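Local coordinates for protein beta-2-microglobulin (Ctenopharyngodon idella, PDB 6LBE) that probably serves as the light chain of bony-fish MHC class I molecules, supporting the heavy chain that presents peptide antigens, at residues D5-V10 with Y27-H32; G16-A21 with P73-E78; I36-L41 with Y79-R84; S50-L55 with L65-D70. All blocks are in the same frame, centred on the assembly; numbering follows the deposited sequence.

Contact 1 (D5-V10 with Y27-H32); sequences DPKVQV and YVSGFH
Val8 and Val28 stand side by side in the hairpin of strands 7-12 and 22-29, the A and B strands of an immunoglobulin C1-type beta-sandwich, and point the same way from their sheet. They face each other as a non-hydrogen-bonded antiparallel pair, with Val8 CG2 4.0 Å from Val28 CG2. Both have CG1 anti to the backbone N (chi1 167° in Val8), which sets the CG2 branches against each other. Beyond them lies the opposite sheet, where Val8 packs on Val83 and Val28 on Ile36 and Ile38. Pro6 extends this apolar face, its CB 3.9 Å from Val28 CG1 and equally near Phe31 CB.

The other face is polar and belongs to Lys7, Gln9, Tyr27 and Ser29. Gln9 and Tyr27 also run alongside each other, the amide plane turned well away from that of the ring. Lys7 leads away from the hairpin, and its NZ forms a salt bridge outside it, with an acidic side chain of the partner protein's chain; that chain also packs on Gln9 and Tyr27. This face therefore helps form an intermolecular surface, while the valines serve the interior. Four backbone bonds join the hydrogen-bonded pairs Lys7-Ser29 and Gln9-Tyr27; Tyr27 N to Gln9 O is nearly straight at 172°. A water hydrogen-bonds Ser29 OG at 2.7 Å and may also give a weak bond to Lys7 O.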
loop_
_atom_site.group_PDB
_atom_site.type_symbol
_atom_site.label_atom_id
_atom_site.label_comp_id
_atom_site.label_asym_id
_atom_site.label_seq_id
_atom_site.Cartn_x
_atom_site.Cartn_y
_atom_site.Cartn_z
ATOM N N ASP B 5 -8.632 9.289 -11.939
ATOM C CA ASP B 5 -8.419 8.114 -12.774
ATOM C C ASP B 5 -7.396 7.174 -12.140
ATOM O O ASP B 5 -6.482 7.616 -11.435
ATOM C CB ASP B 5 -7.936 8.510 -14.163
ATOM C CG ASP B 5 -9.050 9.048 -15.030
ATOM O OD1 ASP B 5 -10.198 8.537 -14.911
ATOM O OD2 ASP B 5 -8.788 10.007 -15.798
ATOM N N PRO B 6 -7.526 5.872 -12.386
ATOM C CA PRO B 6 -6.534 4.924 -11.868
ATOM C C PRO B 6 -5.213 5.018 -12.619
ATOM O O PRO B 6 -5.175 5.015 -13.858
ATOM C CB PRO B 6 -7.202 3.561 -12.080
ATOM C CG PRO B 6 -8.155 3.786 -13.220
ATOM C CD PRO B 6 -8.664 5.196 -13.031
ATOM N N LYS B 7 -4.129 5.117 -11.847
ATOM C CA LYS B 7 -2.785 4.820 -12.332
ATOM C C LYS B 7 -2.576 3.313 -12.276
ATOM O O LYS B 7 -2.929 2.677 -11.283
ATOM C CB LYS B 7 -1.762 5.541 -11.467
ATOM C CG LYS B 7 -0.316 5.243 -11.756
ATOM C CD LYS B 7 0.524 6.383 -11.202
ATOM C CE LYS B 7 1.840 5.922 -10.617
ATOM N NZ LYS B 7 2.266 6.962 -9.630
ATOM N N VAL B 8 -2.048 2.724 -13.345
ATOM C CA VAL B 8 -1.978 1.266 -13.446
ATOM C C VAL B 8 -0.572 0.842 -13.858
ATOM O O VAL B 8 -0.002 1.391 -14.807
ATOM C CB VAL B 8 -3.036 0.716 -14.425
ATOM C CG1 VAL B 8 -2.768 -0.720 -14.756
ATOM C CG2 VAL B 8 -4.401 0.830 -13.801
ATOM N N GLN B 9 -0.008 -0.126 -13.132
ATOM C CA GLN B 9 1.345 -0.610 -13.379
ATOM C C GLN B 9 1.339 -2.128 -13.429
ATOM O O GLN B 9 0.971 -2.777 -12.447
ATOM C CB GLN B 9 2.308 -0.114 -12.303
ATOM C CG GLN B 9 2.661 1.343 -12.466
ATOM C CD GLN B 9 3.399 1.909 -11.271
ATOM O OE1 GLN B 9 2.778 2.388 -10.312
ATOM N NE2 GLN B 9 4.718 1.885 -11.328
ATOM N N VAL B 10 1.737 -2.683 -14.574
ATOM C CA VAL B 10 1.821 -4.123 -14.796
ATOM C C VAL B 10 3.290 -4.519 -14.827
ATOM O O VAL B 10 4.075 -3.962 -15.604
ATOM C CB VAL B 10 1.135 -4.537 -16.111
ATOM C CG1 VAL B 10 0.767 -6.019 -16.077
ATOM C CG2 VAL B 10 -0.069 -3.656 -16.406
ATOM N N TYR B 27 -0.643 -3.403 -10.009
ATOM C CA TYR B 27 -0.764 -2.484 -8.886
ATOM C C TYR B 27 -1.514 -1.248 -9.366
ATOM O O TYR B 27 -1.103 -0.616 -10.341
ATOM C CB TYR B 27 0.618 -2.124 -8.334
ATOM C CG TYR B 27 0.632 -1.139 -7.181
ATOM C CD1 TYR B 27 0.200 -1.516 -5.905
ATOM C CD2 TYR B 27 1.094 0.169 -7.359
ATOM C CE1 TYR B 27 0.212 -0.613 -4.830
ATOM C CE2 TYR B 27 1.119 1.079 -6.281
ATOM C CZ TYR B 27 0.676 0.680 -5.021
ATOM O OH TYR B 27 0.688 1.578 -3.965
ATOM N N VAL B 28 -2.615 -0.916 -8.691
ATOM C CA VAL B 28 -3.558 0.103 -9.145
ATOM C C VAL B 28 -3.734 1.098 -8.017
ATOM O O VAL B 28 -4.007 0.706 -6.881
ATOM C CB VAL B 28 -4.923 -0.506 -9.542
ATOM C CG1 VAL B 28 -5.892 0.578 -9.992
ATOM C CG2 VAL B 28 -4.759 -1.544 -10.627
ATOM N N SER B 29 -3.596 2.380 -8.315
ATOM C CA SER B 29 -3.538 3.333 -7.219
ATOM C C SER B 29 -4.007 4.692 -7.689
ATOM O O SER B 29 -4.049 4.978 -8.889
ATOM C CB SER B 29 -2.126 3.447 -6.653
ATOM O OG SER B 29 -1.280 3.914 -7.679
ATOM N N GLY B 30 -4.360 5.527 -6.706
ATOM C CA GLY B 30 -4.775 6.898 -6.945
ATOM C C GLY B 30 -6.120 7.050 -7.610
ATOM O O GLY B 30 -6.369 8.075 -8.241
ATOM N N PHE B 31 -6.988 6.055 -7.507
ATOM C CA PHE B 31 -8.316 6.134 -8.088
ATOM C C PHE B 31 -9.309 6.575 -7.021
ATOM O O PHE B 31 -9.140 6.286 -5.834
ATOM C CB PHE B 31 -8.733 4.784 -8.685
ATOM C CG PHE B 31 -8.610 3.633 -7.715
ATOM C CD1 PHE B 31 -9.640 3.335 -6.827
ATOM C CD2 PHE B 31 -7.458 2.865 -7.672
ATOM C CE1 PHE B 31 -9.522 2.302 -5.932
ATOM C CE2 PHE B 31 -7.337 1.812 -6.762
ATOM C CZ PHE B 31 -8.366 1.539 -5.896
ATOM N N HIS B 32 -10.348 7.291 -7.452
ATOM C CA HIS B 32 -11.300 7.775 -6.468
ATOM C C HIS B 32 -12.602 8.127 -7.161
ATOM O O HIS B 32 -12.564 8.601 -8.303
ATOM C CB HIS B 32 -10.752 8.996 -5.717
ATOM C CG HIS B 32 -11.621 9.437 -4.578
ATOM N ND1 HIS B 32 -12.797 10.138 -4.762
ATOM C CD2 HIS B 32 -11.491 9.268 -3.242
ATOM C CE1 HIS B 32 -13.346 10.389 -3.588
ATOM N NE2 HIS B 32 -12.574 9.871 -2.650
HETATM O O HOH W 1 -0.117 2.453 -9.605
#

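Contact 2 (G16-A21 with P73-E78)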
loop_
_atom_site.group_PDB
_atom_site.type_symbol
_atom_site.label_atom_id
_atom_site.label_comp_id
_atom_site.label_asym_id
_atom_site.label_seq_id
_atom_site.Cartn_x
_atom_site.Cartn_y
_atom_site.Cartn_z
ATOM N N GLY B 16 11.291 -10.510 -16.511
ATOM C CA GLY B 16 10.442 -11.233 -17.423
ATOM C C GLY B 16 11.181 -12.117 -18.390
ATOM O O GLY B 16 11.117 -11.900 -19.602
ATOM N N GLU B 17 11.857 -13.136 -17.871
ATOM C CA GLU B 17 12.557 -14.100 -18.709
ATOM C C GLU B 17 11.583 -15.119 -19.287
ATOM O O GLU B 17 10.836 -15.753 -18.539
ATOM C CB GLU B 17 13.615 -14.814 -17.886
ATOM C CG GLU B 17 14.824 -15.240 -18.653
ATOM C CD GLU B 17 15.691 -16.128 -17.817
ATOM O OE1 GLU B 17 16.188 -15.652 -16.764
ATOM O OE2 GLU B 17 15.840 -17.312 -18.202
ATOM N N TYR B 18 11.611 -15.289 -20.613
ATOM C CA TYR B 18 10.780 -16.289 -21.284
ATOM C C TYR B 18 11.076 -17.701 -20.769
ATOM O O TYR B 18 12.230 -18.082 -20.548
ATOM C CB TYR B 18 10.986 -16.226 -22.811
ATOM C CG TYR B 18 10.465 -14.943 -23.417
ATOM C CD1 TYR B 18 9.320 -14.352 -22.915
ATOM C CD2 TYR B 18 11.134 -14.292 -24.438
ATOM C CE1 TYR B 18 8.831 -13.178 -23.416
ATOM C CE2 TYR B 18 10.644 -13.098 -24.954
ATOM C CZ TYR B 18 9.485 -12.554 -24.434
ATOM O OH TYR B 18 8.953 -11.366 -24.903
ATOM N N GLY B 19 10.018 -18.492 -20.600
ATOM C CA GLY B 19 10.170 -19.857 -20.172
ATOM C C GLY B 19 10.351 -20.066 -18.681
ATOM O O GLY B 19 10.398 -21.221 -18.247
ATOM N N LYS B 20 10.437 -19.011 -17.876
ATOM C CA LYS B 20 10.670 -19.158 -16.444
ATOM C C LYS B 20 9.406 -18.794 -15.668
ATOM O O LYS B 20 8.838 -17.718 -15.868
ATOM C CB LYS B 20 11.857 -18.293 -16.005
ATOM C CG LYS B 20 13.063 -19.080 -15.454
ATOM C CD LYS B 20 13.972 -19.660 -16.569
ATOM C CE LYS B 20 14.672 -20.974 -16.144
ATOM N NZ LYS B 20 15.493 -21.581 -17.248
ATOM N N ALA B 21 8.961 -19.694 -14.792
ATOM C CA ALA B 21 7.773 -19.432 -13.986
ATOM C C ALA B 21 7.999 -18.204 -13.121
ATOM O O ALA B 21 9.084 -18.001 -12.576
ATOM C CB ALA B 21 7.417 -20.641 -13.110
ATOM N N PRO B 73 5.827 -16.882 -18.918
ATOM C CA PRO B 73 5.702 -15.978 -20.066
ATOM C C PRO B 73 6.466 -16.655 -21.199
ATOM O O PRO B 73 7.630 -17.026 -21.050
ATOM C CB PRO B 73 6.357 -14.656 -19.658
ATOM C CG PRO B 73 7.343 -15.071 -18.609
ATOM C CD PRO B 73 6.632 -16.148 -17.822
ATOM N N GLN B 74 5.803 -16.793 -22.344
ATOM C CA GLN B 74 6.443 -17.286 -23.546
ATOM C C GLN B 74 6.286 -16.264 -24.662
ATOM O O GLN B 74 5.326 -15.480 -24.663
ATOM C CB GLN B 74 5.861 -18.639 -23.997
ATOM C CG GLN B 74 6.083 -19.759 -22.988
ATOM C CD GLN B 74 7.541 -20.253 -22.904
ATOM O OE1 GLN B 74 8.471 -19.651 -23.457
ATOM N NE2 GLN B 74 7.731 -21.353 -22.204
ATOM N N PRO B 75 7.228 -16.239 -25.614
ATOM C CA PRO B 75 7.136 -15.291 -26.733
ATOM C C PRO B 75 5.788 -15.361 -27.449
ATOM O O PRO B 75 5.177 -16.424 -27.586
ATOM C CB PRO B 75 8.285 -15.729 -27.653
ATOM C CG PRO B 75 9.284 -16.392 -26.706
ATOM C CD PRO B 75 8.450 -17.072 -25.678
ATOM N N GLY B 76 5.325 -14.206 -27.913
ATOM C CA GLY B 76 4.076 -14.127 -28.624
ATOM C C GLY B 76 2.848 -14.194 -27.754
ATOM O O GLY B 76 1.741 -14.062 -28.278
ATOM N N GLU B 77 2.997 -14.425 -26.452
ATOM C CA GLU B 77 1.866 -14.323 -25.547
ATOM C C GLU B 77 1.697 -12.871 -25.108
ATOM O O GLU B 77 2.674 -12.147 -24.904
ATOM C CB GLU B 77 2.047 -15.238 -24.336
ATOM C CG GLU B 77 1.771 -16.702 -24.627
ATOM C CD GLU B 77 2.178 -17.619 -23.488
ATOM O OE1 GLU B 77 3.058 -17.231 -22.682
ATOM O OE2 GLU B 77 1.623 -18.736 -23.395
ATOM N N GLU B 78 0.451 -12.429 -25.013
ATOM C CA GLU B 78 0.156 -11.056 -24.629
ATOM C C GLU B 78 -0.528 -11.106 -23.271
ATOM O O GLU B 78 -1.634 -11.653 -23.139
ATOM C CB GLU B 78 -0.684 -10.339 -25.694
ATOM C CG GLU B 78 -1.289 -9.002 -25.255
ATOM C CD GLU B 78 -1.317 -7.949 -26.378
ATOM O OE1 GLU B 78 -2.389 -7.673 -26.948
ATOM O OE2 GLU B 78 -0.244 -7.385 -26.692
#
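Pro73 O is the polar atom through which the 73-78 loop holds the 16-21 loop. Gly19 N donates to it over 2.8 Å with an angle of 165° at the hydrogen, approaching almost in line with the carbonyl, and Tyr18 CA adds a CH...O contact at 3.2 Å from Pro73 O. The same oxygen lies near the plane of the Tyr18 ring, at its edge. One carbonyl thus holds the middle of the type II turn from Glu17 to Lys20, in which Gly19 takes the third position with positive phi.

The tyrosine ring is met on one face by Pro75. Their side chains cross obliquely, and Pro75 CG sits 3.9 Å from the centroid of the Tyr18 ring in a CH-pi contact, displaced toward the rim. With its CG anti to the carbonyl carbon (chi1 -67°), Tyr18 brings the ring across to the proline. Pro75 and Gly76 are the central residues of a second type II turn, from Gln74 to Glu77. That turn is braced from within by Gln74 N, which donates to Glu77 OE1 at 2.8 Å.

Together the turns sit at one end of the sandwich, the centre of the contact about 17 Å from the centre of the chain. One joins strand 7-12 to strand 22-29, the other strand 63-71 to strand 79-85, while Trp95 and Pro97, following strand 91-94, pack on Pro73 and Tyr18.

Contact 3 (I36-L41 with Y79-R84)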
loop_
_atom_site.group_PDB
_atom_site.type_symbol
_atom_site.label_atom_id
_atom_site.label_comp_id
_atom_site.label_asym_id
_atom_site.label_seq_id
_atom_site.Cartn_x
_atom_site.Cartn_y
_atom_site.Cartn_z
ATOM N N ILE B 36 -14.001 -0.178 -8.350
ATOM C CA ILE B 36 -12.983 -0.565 -9.322
ATOM C C ILE B 36 -12.951 -2.086 -9.454
ATOM O O ILE B 36 -13.234 -2.820 -8.505
ATOM C CB ILE B 36 -11.567 -0.019 -9.022
ATOM C CG1 ILE B 36 -10.754 0.074 -10.313
ATOM C CG2 ILE B 36 -10.853 -0.915 -8.030
ATOM C CD1 ILE B 36 -9.746 1.186 -10.310
ATOM N N THR B 37 -12.574 -2.554 -10.645
ATOM C CA THR B 37 -12.446 -3.972 -10.961
ATOM C C THR B 37 -11.140 -4.194 -11.705
ATOM O O THR B 37 -10.756 -3.378 -12.552
ATOM C CB THR B 37 -13.628 -4.477 -11.821
ATOM O OG1 THR B 37 -14.751 -4.746 -10.970
ATOM C CG2 THR B 37 -13.259 -5.749 -12.583
ATOM N N ILE B 38 -10.457 -5.294 -11.383
ATOM C CA ILE B 38 -9.155 -5.595 -11.964
ATOM C C ILE B 38 -9.119 -7.044 -12.419
ATOM O O ILE B 38 -9.435 -7.949 -11.644
ATOM C CB ILE B 38 -8.022 -5.338 -10.956
ATOM C CG1 ILE B 38 -8.121 -3.916 -10.377
ATOM C CG2 ILE B 38 -6.666 -5.615 -11.596
ATOM C CD1 ILE B 38 -7.284 -3.718 -9.095
ATOM N N GLN B 39 -8.683 -7.274 -13.648
ATOM C CA GLN B 39 -8.443 -8.629 -14.129
ATOM C C GLN B 39 -7.082 -8.735 -14.820
ATOM O O GLN B 39 -6.610 -7.797 -15.465
ATOM C CB GLN B 39 -9.531 -9.079 -15.104
ATOM C CG GLN B 39 -10.902 -9.281 -14.505
ATOM C CD GLN B 39 -11.862 -9.859 -15.532
ATOM O OE1 GLN B 39 -11.656 -9.700 -16.741
ATOM N NE2 GLN B 39 -12.909 -10.539 -15.059
ATOM N N LEU B 40 -6.469 -9.907 -14.695
ATOM C CA LEU B 40 -5.276 -10.272 -15.442
ATOM C C LEU B 40 -5.652 -11.318 -16.484
ATOM O O LEU B 40 -6.362 -12.285 -16.170
ATOM C CB LEU B 40 -4.188 -10.809 -14.503
ATOM C CG LEU B 40 -3.601 -9.759 -13.547
ATOM C CD1 LEU B 40 -2.600 -10.387 -12.585
ATOM C CD2 LEU B 40 -2.970 -8.587 -14.301
ATOM N N LEU B 41 -5.177 -11.128 -17.720
ATOM C CA LEU B 41 -5.546 -12.003 -18.823
ATOM C C LEU B 41 -4.318 -12.450 -19.603
ATOM O O LEU B 41 -3.286 -11.772 -19.619
ATOM C CB LEU B 41 -6.530 -11.319 -19.762
ATOM C CG LEU B 41 -7.759 -10.697 -19.092
ATOM C CD1 LEU B 41 -7.512 -9.248 -18.732
ATOM C CD2 LEU B 41 -8.998 -10.821 -19.992
ATOM N N TYR B 79 0.156 -10.574 -22.257
ATOM C CA TYR B 79 -0.371 -10.506 -20.904
ATOM C C TYR B 79 -0.869 -9.102 -20.626
ATOM O O TYR B 79 -0.269 -8.109 -21.055
ATOM C CB TYR B 79 0.674 -10.926 -19.869
ATOM C CG TYR B 79 0.912 -12.408 -19.945
ATOM C CD1 TYR B 79 -0.011 -13.306 -19.406
ATOM C CD2 TYR B 79 2.016 -12.917 -20.608
ATOM C CE1 TYR B 79 0.184 -14.667 -19.492
ATOM C CE2 TYR B 79 2.218 -14.275 -20.708
ATOM C CZ TYR B 79 1.299 -15.147 -20.142
ATOM O OH TYR B 79 1.511 -16.500 -20.229
ATOM N N THR B 80 -1.968 -9.030 -19.891
ATOM C CA THR B 80 -2.776 -7.826 -19.881
ATOM C C THR B 80 -3.400 -7.670 -18.507
ATOM O O THR B 80 -3.804 -8.650 -17.877
ATOM C CB THR B 80 -3.838 -7.902 -21.005
ATOM O OG1 THR B 80 -3.231 -7.544 -22.256
ATOM C CG2 THR B 80 -5.013 -7.008 -20.746
ATOM N N CYS B 81 -3.419 -6.440 -18.033
ATOM C CA CYS B 81 -4.222 -6.052 -16.899
ATOM C C CYS B 81 -5.327 -5.155 -17.426
ATOM O O CYS B 81 -5.045 -4.187 -18.140
ATOM C CB CYS B 81 -3.374 -5.329 -15.856
ATOM S SG CYS B 81 -4.323 -4.911 -14.407
ATOM N N ARG B 82 -6.576 -5.494 -17.107
ATOM C CA ARG B 82 -7.742 -4.716 -17.501
ATOM C C ARG B 82 -8.391 -4.121 -16.266
ATOM O O ARG B 82 -8.717 -4.850 -15.322
ATOM C CB ARG B 82 -8.761 -5.580 -18.232
ATOM C CG ARG B 82 -8.417 -5.902 -19.676
ATOM C CD ARG B 82 -9.551 -6.677 -20.316
ATOM N NE ARG B 82 -9.194 -7.228 -21.616
ATOM C CZ ARG B 82 -10.036 -7.952 -22.350
ATOM N NH1 ARG B 82 -11.257 -8.189 -21.890
ATOM N NH2 ARG B 82 -9.667 -8.436 -23.530
ATOM N N VAL B 83 -8.609 -2.808 -16.293
ATOM C CA VAL B 83 -9.105 -2.052 -15.149
ATOM C C VAL B 83 -10.396 -1.333 -15.534
ATOM O O VAL B 83 -10.470 -0.679 -16.581
ATOM C CB VAL B 83 -8.048 -1.049 -14.650
ATOM C CG1 VAL B 83 -8.661 -0.084 -13.642
ATOM C CG2 VAL B 83 -6.890 -1.786 -14.019
ATOM N N ARG B 84 -11.407 -1.458 -14.682
ATOM C CA ARG B 84 -12.682 -0.782 -14.863
ATOM C C ARG B 84 -12.953 0.026 -13.604
ATOM O O ARG B 84 -13.143 -0.536 -12.525
ATOM C CB ARG B 84 -13.797 -1.789 -15.144
ATOM C CG ARG B 84 -15.023 -1.176 -15.822
ATOM C CD ARG B 84 -15.917 -0.463 -14.820
ATOM N NE ARG B 84 -16.471 -1.423 -13.870
ATOM C CZ ARG B 84 -16.782 -1.139 -12.612
ATOM N NH1 ARG B 84 -16.607 0.090 -12.142
ATOM N NH2 ARG B 84 -17.276 -2.086 -11.827
#
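Residues Ile36-Leu41 and Tyr79-Arg84 run antiparallel at 164°, their axes 4.7 Å apart, and six backbone hydrogen bonds join Thr37 to Arg84, Gln39 to Arg82 and Leu41 to Thr80. They are the C and F strands, the central pair of one sheet of the immunoglobulin fold, and the ladder is regular from end to end: CA-H...O contacts occupy the intervals between the N-H...O bonds.

The side chains divide sharply between two faces. Toward the other sheet go Ile38, Leu40, Cys81 and Val83, which belong to the buried interior. Here Cys81 lies between two neighbours from the opposite strand, its SG 3.7 Å from Ile38 CG2 and its CB 3.6 Å from Leu40 CD2. Because SG is anti to the backbone N (chi1 -177°), it reaches off the sheet to Cys26, with which it forms the disulfide that ties the two sheets together, the hallmark of this fold. Nearer the end of the ladder Ile36 CD1 meets Val83 CG1 at 3.7 Å, tip against branch.

On the face of Thr37, Gln39 and Thr80, polar groups predominate. Arg84 is bent along its chain and its NH2 forms a salt bridge outside this strand pair, with an acidic side chain of the partner protein's chain. Arg82, in contrast, is extended, and Leu41 crosses it at about a right angle. Leu41 CD1 lies 3.6 Å from Arg82 CG, while Leu41 CD2 rests 3.8 Å above the Arg82 guanidinium plane, over its centre.

Contact 4 (S50-L55 with L65-D70)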
loop_
_atom_site.group_PDB
_atom_site.type_symbol
_atom_site.label_atom_id
_atom_site.label_comp_id
_atom_site.label_asym_id
_atom_site.label_seq_id
_atom_site.Cartn_x
_atom_site.Cartn_y
_atom_site.Cartn_z
ATOM N N SER B 50 -6.182 -15.820 -9.543
ATOM C CA SER B 50 -5.580 -14.569 -9.105
ATOM C C SER B 50 -6.076 -14.155 -7.721
ATOM O O SER B 50 -7.188 -14.491 -7.301
ATOM C CB SER B 50 -5.907 -13.458 -10.097
ATOM O OG SER B 50 -7.311 -13.312 -10.222
ATOM N N THR B 51 -5.241 -13.397 -7.022
ATOM C CA THR B 51 -5.554 -12.874 -5.700
ATOM C C THR B 51 -5.660 -11.364 -5.793
ATOM O O THR B 51 -4.935 -10.739 -6.568
ATOM C CB THR B 51 -4.475 -13.263 -4.675
ATOM O OG1 THR B 51 -4.229 -14.669 -4.760
ATOM C CG2 THR B 51 -4.905 -12.935 -3.263
ATOM N N GLN B 52 -6.563 -10.779 -5.013
ATOM C CA GLN B 52 -6.688 -9.334 -4.953
ATOM C C GLN B 52 -6.610 -8.904 -3.502
ATOM O O GLN B 52 -7.384 -9.381 -2.667
ATOM C CB GLN B 52 -7.990 -8.834 -5.582
ATOM C CG GLN B 52 -7.949 -7.318 -5.870
ATOM C CD GLN B 52 -9.215 -6.784 -6.490
ATOM O OE1 GLN B 52 -9.959 -6.000 -5.864
ATOM N NE2 GLN B 52 -9.493 -7.220 -7.723
ATOM N N THR B 53 -5.681 -8.002 -3.203
ATOM C CA THR B 53 -5.540 -7.523 -1.842
ATOM C C THR B 53 -6.800 -6.778 -1.412
ATOM O O THR B 53 -7.637 -6.390 -2.230
ATOM C CB THR B 53 -4.300 -6.634 -1.721
ATOM O OG1 THR B 53 -4.420 -5.495 -2.589
ATOM C CG2 THR B 53 -3.084 -7.420 -2.108
ATOM N N ASP B 54 -6.939 -6.585 -0.102
ATOM C CA ASP B 54 -8.086 -5.857 0.424
ATOM C C ASP B 54 -7.876 -4.355 0.277
ATOM O O ASP B 54 -6.761 -3.847 0.419
ATOM C CB ASP B 54 -8.322 -6.228 1.885
ATOM C CG ASP B 54 -8.681 -7.705 2.062
ATOM O OD1 ASP B 54 -9.465 -8.223 1.231
ATOM O OD2 ASP B 54 -8.194 -8.346 3.027
ATOM N N LEU B 55 -8.957 -3.649 -0.023
ATOM C CA LEU B 55 -8.874 -2.224 -0.304
ATOM C C LEU B 55 -8.330 -1.443 0.897
ATOM O O LEU B 55 -8.791 -1.600 2.033
ATOM C CB LEU B 55 -10.253 -1.706 -0.709
ATOM C CG LEU B 55 -10.329 -0.189 -0.915
ATOM C CD1 LEU B 55 -9.659 0.222 -2.236
ATOM C CD2 LEU B 55 -11.776 0.324 -0.804
ATOM N N LEU B 65 -4.529 -0.990 -4.734
ATOM C CA LEU B 65 -4.965 -2.370 -4.804
ATOM C C LEU B 65 -3.960 -3.127 -5.650
ATOM O O LEU B 65 -3.350 -2.553 -6.555
ATOM C CB LEU B 65 -6.374 -2.481 -5.402
ATOM C CG LEU B 65 -7.575 -2.295 -4.475
ATOM C CD1 LEU B 65 -8.849 -2.066 -5.283
ATOM C CD2 LEU B 65 -7.748 -3.487 -3.546
ATOM N N THR B 66 -3.786 -4.410 -5.352
ATOM C CA THR B 66 -2.897 -5.273 -6.119
ATOM C C THR B 66 -3.650 -6.520 -6.551
ATOM O O THR B 66 -4.491 -7.035 -5.807
ATOM C CB THR B 66 -1.645 -5.705 -5.304
ATOM O OG1 THR B 66 -0.932 -4.558 -4.819
ATOM C CG2 THR B 66 -0.712 -6.536 -6.167
ATOM N N LYS B 67 -3.357 -7.005 -7.746
ATOM C CA LYS B 67 -3.767 -8.344 -8.147
ATOM C C LYS B 67 -2.569 -9.052 -8.759
ATOM O O LYS B 67 -1.787 -8.445 -9.492
ATOM C CB LYS B 67 -4.939 -8.338 -9.145
ATOM C CG LYS B 67 -5.254 -9.725 -9.711
ATOM C CD LYS B 67 -6.598 -9.807 -10.406
ATOM C CE LYS B 67 -7.714 -9.485 -9.474
ATOM N NZ LYS B 67 -8.997 -9.965 -10.049
ATOM N N TYR B 68 -2.424 -10.332 -8.440
ATOM C CA TYR B 68 -1.316 -11.120 -8.949
ATOM C C TYR B 68 -1.775 -12.543 -9.228
ATOM O O TYR B 68 -2.801 -13.005 -8.711
ATOM C CB TYR B 68 -0.141 -11.158 -7.974
ATOM C CG TYR B 68 -0.505 -11.655 -6.603
ATOM C CD1 TYR B 68 -0.463 -13.018 -6.293
ATOM C CD2 TYR B 68 -0.893 -10.768 -5.613
ATOM C CE1 TYR B 68 -0.793 -13.468 -5.025
ATOM C CE2 TYR B 68 -1.223 -11.208 -4.360
ATOM C CZ TYR B 68 -1.166 -12.555 -4.071
ATOM O OH TYR B 68 -1.490 -12.972 -2.810
ATOM N N VAL B 69 -0.974 -13.240 -10.034
ATOM C CA VAL B 69 -1.293 -14.590 -10.467
ATOM C C VAL B 69 -0.002 -15.220 -10.970
ATOM O O VAL B 69 0.879 -14.531 -11.486
ATOM C CB VAL B 69 -2.398 -14.561 -11.553
ATOM C CG1 VAL B 69 -1.859 -13.950 -12.825
ATOM C CG2 VAL B 69 -2.912 -15.927 -11.822
ATOM N N ASP B 70 0.130 -16.526 -10.783
ATOM C CA ASP B 70 1.256 -17.207 -11.398
ATOM C C ASP B 70 1.136 -17.151 -12.923
ATOM O O ASP B 70 0.038 -17.173 -13.488
ATOM C CB ASP B 70 1.346 -18.658 -10.920
ATOM C CG ASP B 70 1.750 -18.781 -9.437
ATOM O OD1 ASP B 70 2.088 -17.754 -8.801
ATOM O OD2 ASP B 70 1.733 -19.921 -8.911
HETATM O O HOH W 2 -8.204 -11.861 -12.714
HETATM O O HOH W 3 -2.820 -15.825 -6.647
#
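The Tyr68 ring carries Thr51 over one face: Thr51 CB lies 3.9 Å from the centroid of the Tyr68 ring, 29° off the normal, a CH-pi contact across the hairpin of strands 51-57 and 63-71. These are the D and E strands of the immunoglobulin fold. Tyr68 reaches this place with CG in the crowded position between backbone N and carbonyl carbon (chi1 56°), so that the ring lies alongside the threonine. Val23 and Ile25 of the next strand also touch Tyr68, as does an acidic side chain of the partner protein's chain.

Regular pairing is brief. Thr51 and Tyr68 exchange two backbone bonds and Thr53 N donates to Thr66 O, but the return bond is taken over by a side chain: Thr66 N donates to Thr53 OG1 at 3.0 Å. Farther on, Leu55 CD1 meets Leu65 CD1 at 3.9 Å on the interior side, near Phe31.

Lys67 points inward too, yet its ammonium group has partners. Its chain passes Ser50, with Lys67 CD 3.6 Å from Ser50 OG, and bends at chi3. Lys67 NZ then donates to Ile38 O on the facing sheet, while a water 3.0 Å from Ser50 OG accepts a weak bond from Lys67 NZ.

Contacts 1 and 4 hold the two outer strand pairs of one sheet, and strands 22-29 and 63-71 join them directly, through a probable bond from Leu65 N to Val28 O. Contact 3 builds the middle of the facing sheet and is the most buried of the four; contact 1 lies at the surface and contact 4 is intermediate. Their apolar faces meet in a shared interior, whereas the outward faces of contacts 1 and 3 carry charges that engage the partner protein. Contact 2 differs in kind: with no strand ladder, it pins two loops at the end of the sandwich by one backbone bond and proline packing, touching contact 3 where Pro73 meets Tyr79.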